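Local coordinates for protein rusticyanin (Thiobacillus ferrooxidans, PDB 2CAK) that carries electrons from cytochrome c552 to the A-type oxidase in the periplasm, using a single bound copper ion, at residues P49-F53 / F82-F86; P61-G67 / K150-K154. All blocks are in the same frame, centred on the assembly; numbering follows the deposited sequence.

Contact 1: P49-F53 / F82-F86; sequences PFPSF and FGHSF. With CU1 (copper (I) ion), chain B.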
# COMPACT_ATOMS: atom_id res chain seq x y z
N PRO A 49 11.06 -1.52 9.86
CA PRO A 49 10.44 -2.38 10.84
C PRO A 49 9.42 -3.33 10.24
O PRO A 49 8.60 -3.02 9.38
CB PRO A 49 9.70 -1.39 11.76
CG PRO A 49 10.34 -0.07 11.55
CD PRO A 49 10.86 -0.10 10.12
N PHE A 50 9.44 -4.57 10.76
CA PHE A 50 8.39 -5.54 10.52
C PHE A 50 7.28 -5.36 11.55
O PHE A 50 7.57 -5.38 12.76
CB PHE A 50 8.90 -6.99 10.53
CG PHE A 50 7.90 -8.09 10.30
CD1 PHE A 50 7.17 -8.62 11.35
CD2 PHE A 50 7.67 -8.57 9.01
CE1 PHE A 50 6.25 -9.54 11.13
CE2 PHE A 50 6.71 -9.53 8.78
CZ PHE A 50 6.03 -10.03 9.85
N PRO A 51 6.02 -5.42 11.16
CA PRO A 51 5.44 -5.34 9.81
C PRO A 51 5.07 -3.89 9.51
O PRO A 51 4.54 -3.19 10.37
CB PRO A 51 4.23 -6.24 9.96
CG PRO A 51 3.76 -6.03 11.36
CD PRO A 51 4.95 -5.68 12.18
N SER A 52 5.31 -3.42 8.31
CA SER A 52 5.07 -2.05 7.93
C SER A 52 4.95 -1.92 6.40
O SER A 52 5.47 -2.78 5.70
CB SER A 52 6.16 -1.14 8.41
OG SER A 52 7.39 -1.31 7.79
N PHE A 53 4.32 -0.85 5.96
CA PHE A 53 4.38 -0.42 4.57
C PHE A 53 5.30 0.77 4.42
O PHE A 53 5.32 1.64 5.30
CB PHE A 53 2.99 0.05 4.12
CG PHE A 53 1.89 -1.00 4.05
CD1 PHE A 53 1.88 -1.94 3.04
CD2 PHE A 53 0.88 -1.05 5.01
CE1 PHE A 53 0.85 -2.84 2.95
CE2 PHE A 53 -0.16 -1.94 4.88
CZ PHE A 53 -0.18 -2.86 3.88
N PHE A 82 6.66 -13.92 3.59
CA PHE A 82 5.33 -13.45 3.91
C PHE A 82 4.60 -12.98 2.65
O PHE A 82 5.22 -12.37 1.80
CB PHE A 82 5.37 -12.27 4.90
CG PHE A 82 5.93 -12.76 6.22
CD1 PHE A 82 7.29 -12.73 6.50
CD2 PHE A 82 5.08 -13.28 7.16
CE1 PHE A 82 7.77 -13.20 7.70
CE2 PHE A 82 5.56 -13.72 8.41
CZ PHE A 82 6.90 -13.67 8.66
N GLY A 83 3.32 -13.22 2.58
CA GLY A 83 2.47 -12.77 1.50
C GLY A 83 1.50 -11.66 1.80
O GLY A 83 0.26 -11.80 1.72
N HIS A 84 1.98 -10.49 2.12
CA HIS A 84 1.20 -9.35 2.58
C HIS A 84 0.22 -8.88 1.54
O HIS A 84 0.41 -9.05 0.33
CB HIS A 84 2.19 -8.20 2.86
CG HIS A 84 3.23 -8.46 3.90
ND1 HIS A 84 3.01 -8.43 5.26
CD2 HIS A 84 4.56 -8.69 3.72
CE1 HIS A 84 4.17 -8.65 5.85
NE2 HIS A 84 5.15 -8.83 4.94
N SER A 85 -0.83 -8.23 2.00
CA SER A 85 -1.81 -7.61 1.11
C SER A 85 -1.84 -6.10 1.31
O SER A 85 -1.26 -5.57 2.26
CB SER A 85 -3.23 -8.16 1.32
OG SER A 85 -3.80 -7.76 2.55
N PHE A 86 -2.51 -5.38 0.44
CA PHE A 86 -2.72 -3.94 0.52
C PHE A 86 -4.20 -3.68 0.22
O PHE A 86 -4.64 -3.80 -0.92
CB PHE A 86 -1.82 -3.21 -0.48
CG PHE A 86 -1.88 -1.69 -0.41
CD1 PHE A 86 -0.88 -0.98 0.26
CD2 PHE A 86 -2.87 -0.95 -0.98
CE1 PHE A 86 -0.92 0.38 0.35
CE2 PHE A 86 -2.89 0.42 -0.86
CZ PHE A 86 -1.93 1.13 -0.22
CU CU1 B . 1.27 -8.16 6.33

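Contact 2: P61-G67 / K150-K154; sequences PTLDIPG and KIIVK. Unlike the reference sequence in segment 61-67: Asp64 (reference Glu), Gly67 (reference Ala). Unlike the reference sequence in segment 150-154: Ile152 (reference Val).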
# COMPACT_ATOMS: atom_id res chain seq x y z
N PRO A 61 3.18 6.22 6.10
CA PRO A 61 2.83 7.66 6.06
C PRO A 61 1.36 7.89 5.77
O PRO A 61 0.65 7.07 5.19
CB PRO A 61 3.68 8.20 4.92
CG PRO A 61 3.82 7.03 3.99
CD PRO A 61 3.95 5.85 4.89
N THR A 62 0.87 9.04 6.24
CA THR A 62 -0.43 9.52 5.85
C THR A 62 -0.37 10.02 4.40
O THR A 62 0.54 10.81 4.10
CB THR A 62 -0.90 10.61 6.81
OG1 THR A 62 -1.04 10.03 8.10
CG2 THR A 62 -2.27 11.17 6.41
N LEU A 63 -1.29 9.57 3.58
CA LEU A 63 -1.32 10.00 2.16
C LEU A 63 -2.41 11.06 2.02
O LEU A 63 -3.56 10.81 2.42
CB LEU A 63 -1.59 8.81 1.24
CG LEU A 63 -0.74 7.56 1.49
CD1 LEU A 63 -1.07 6.53 0.41
CD2 LEU A 63 0.74 7.85 1.45
N ASP A 64 -2.10 12.19 1.43
CA ASP A 64 -3.07 13.26 1.18
C ASP A 64 -3.32 13.29 -0.34
O ASP A 64 -2.39 13.58 -1.10
CB ASP A 64 -2.55 14.57 1.71
CG ASP A 64 -2.69 14.81 3.19
OD1 ASP A 64 -2.91 13.92 4.05
OD2 ASP A 64 -2.61 15.99 3.61
N ILE A 65 -4.54 13.02 -0.75
CA ILE A 65 -4.93 12.84 -2.16
C ILE A 65 -5.96 13.89 -2.53
O ILE A 65 -6.90 14.15 -1.76
CB ILE A 65 -5.47 11.38 -2.38
CG1 ILE A 65 -4.34 10.33 -2.16
CG2 ILE A 65 -6.10 11.22 -3.75
CD1 ILE A 65 -4.54 8.89 -2.22
N PRO A 66 -5.82 14.53 -3.68
CA PRO A 66 -6.81 15.55 -4.07
C PRO A 66 -8.13 14.95 -4.46
O PRO A 66 -8.22 13.87 -5.04
CB PRO A 66 -6.13 16.26 -5.24
CG PRO A 66 -4.98 15.46 -5.66
CD PRO A 66 -4.71 14.41 -4.61
N GLY A 67 -9.22 15.68 -4.17
CA GLY A 67 -10.52 15.20 -4.60
C GLY A 67 -10.61 15.10 -6.11
O GLY A 67 -10.07 15.95 -6.84
N LYS A 150 -2.98 5.88 7.09
CA LYS A 150 -4.19 6.67 6.82
C LYS A 150 -4.12 7.34 5.46
O LYS A 150 -3.03 7.73 5.01
CB LYS A 150 -4.30 7.71 7.94
CG LYS A 150 -5.58 8.49 7.98
CD LYS A 150 -5.69 9.36 9.22
CE LYS A 150 -4.76 10.50 9.33
NZ LYS A 150 -5.27 11.23 10.58
N ILE A 151 -5.25 7.55 4.83
CA ILE A 151 -5.42 8.29 3.58
C ILE A 151 -6.51 9.34 3.78
O ILE A 151 -7.61 9.02 4.25
CB ILE A 151 -5.83 7.35 2.43
CG1 ILE A 151 -4.87 6.19 2.31
CG2 ILE A 151 -5.97 8.15 1.16
CD1 ILE A 151 -5.36 5.15 1.32
N ILE A 152 -6.16 10.58 3.47
CA ILE A 152 -7.17 11.67 3.50
C ILE A 152 -7.40 12.13 2.06
O ILE A 152 -6.47 12.51 1.38
CB ILE A 152 -6.67 12.82 4.38
CG1 ILE A 152 -6.39 12.41 5.82
CG2 ILE A 152 -7.66 14.02 4.32
CD1 ILE A 152 -5.80 13.42 6.72
N VAL A 153 -8.65 11.99 1.61
CA VAL A 153 -9.04 12.45 0.27
C VAL A 153 -9.88 13.71 0.43
O VAL A 153 -10.90 13.73 1.11
CB VAL A 153 -9.82 11.38 -0.47
CG1 VAL A 153 -10.28 11.95 -1.85
CG2 VAL A 153 -9.04 10.06 -0.57
N LYS A 154 -9.40 14.81 -0.09
CA LYS A 154 -10.05 16.10 -0.07
C LYS A 154 -11.29 16.12 -0.97
O LYS A 154 -11.47 15.19 -1.81
CB LYS A 154 -8.99 17.15 -0.43
CG LYS A 154 -7.83 17.05 0.60
CD LYS A 154 -7.09 18.37 0.77
CE LYS A 154 -6.01 18.34 1.83
NZ LYS A 154 -6.49 17.85 3.16
OXT LYS A 154 -12.00 17.13 -0.82
O HOH W 1 -0.59 7.10 8.49

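Contact 1: P49-F53 / F82-F86
Phe50 and Phe82 meet ring to ring, one of three aromatic encounters that join these two loops. The CE2 and CZ corner of Phe50 comes down over one face of Phe82, with CZ of Phe50 3.9 Å from CZ of Phe82. The ring planes stand at 48°, which is neither a parallel stack nor a T. With chi1 at 179°, the Phe50 ring swings away from its backbone N and out to the 82-86 loop. The same CE2 also approaches the edge of the His84 imidazole, 4.0 Å from CE1 of His84 and near the plane of that ring. At the far end, Phe86 turns its edge to the face of Phe53 in a T-shaped pair, with planes at 76° and centroids 5.3 Å apart; the nearest atoms are Phe53 CE1 and Phe86 CD1 at 3.7 Å.

A polar group meets a ring edge as well: the carbonyl oxygen of Ser85 lies in the plane of Phe53, 3.3 Å from its CZ. This buried oxygen has no hydrogen-bond partner in the model, and the ring edge of Phe53 lies against it.

Metal coordination comes from His84, whose ND1 binds the copper at 2.1 Å. Cys137 and His142 also bind the metal, and Met147 completes the site. Phe50, itself exposed, packs against both copper histidines, His84 and His142, beside the type 1 site of a cupredoxin fold.

Contact 2: P61-G67 / K150-K154
Ile65 reaches obliquely across Ile151 on one face of a parallel strand pair, its CD1 3.7 Å from CG2 of Ile151. CG1 of Ile65 is anti to the carbonyl carbon (chi1 -65°) and the chain then runs on extended, which carries the terminal methyl back toward its neighbour. Leu63 and Val153 point to the same buried face, where Leu63 and Ile151 both touch Tyr135 of strand 131-136. Strands 62-65 and 148-153 are neighbours in the seven-stranded mixed sheet of the cupredoxin fold, between strands 29-31 and 131-136.

The opposite face has a mixed character. Asp64 and Ile152 lie side by side and point the same way, with OD1 of Asp64 against CB of Ile152 at 3.9 Å. Thr62 and Lys150 likewise run alongside each other: the CE methylene of Lys150 lies against both CG2 and OG1 of Thr62, each at 3.9 Å. A water bridges OG1 of Thr62 and the backbone N of Lys150.

Between the faces runs a ladder of four backbone bonds. Ile65 N gives the straightest, at 171° to O of Ile152; Leu63 N donates to Lys150 O, while Ile152 N and Lys154 N return bonds to O of Leu63 and of Ile65. CA-H groups of Thr62, Ile151, Asp64 and Val153 add contacts to the same four carbonyl oxygens.

The chemistry implies that main-chain bonding fixes the parallel register; apolar side chains line the buried face, most closely at Ile65 and Ile151, and on the Asp64/Ile152 side polar ends lie beside aliphatic carbons.

The centres of contact 1 and contact 2 lie about 20 Å apart, on opposite sides of the centre of the chain, although their nearest atoms approach to about 4 Å without touching. Their segments alternate in sequence: 49-53, 61-67, 82-86, then 150-154. Contact 1 joins loops that lead into strand 53-55 of one sheet and strand 87-89 of the other, whereas contact 2 pairs strands 62-65 and 148-153 within the second sheet. Tyr135 touches both Phe86 of contact 1 and Leu63 of contact 2. The ligand-bearing loop 82-86 and its neighbour 49-53 thus meet at the copper end, while the paired strands lie within one sheet, whose strand 148-153 starts just after the ligand Met147.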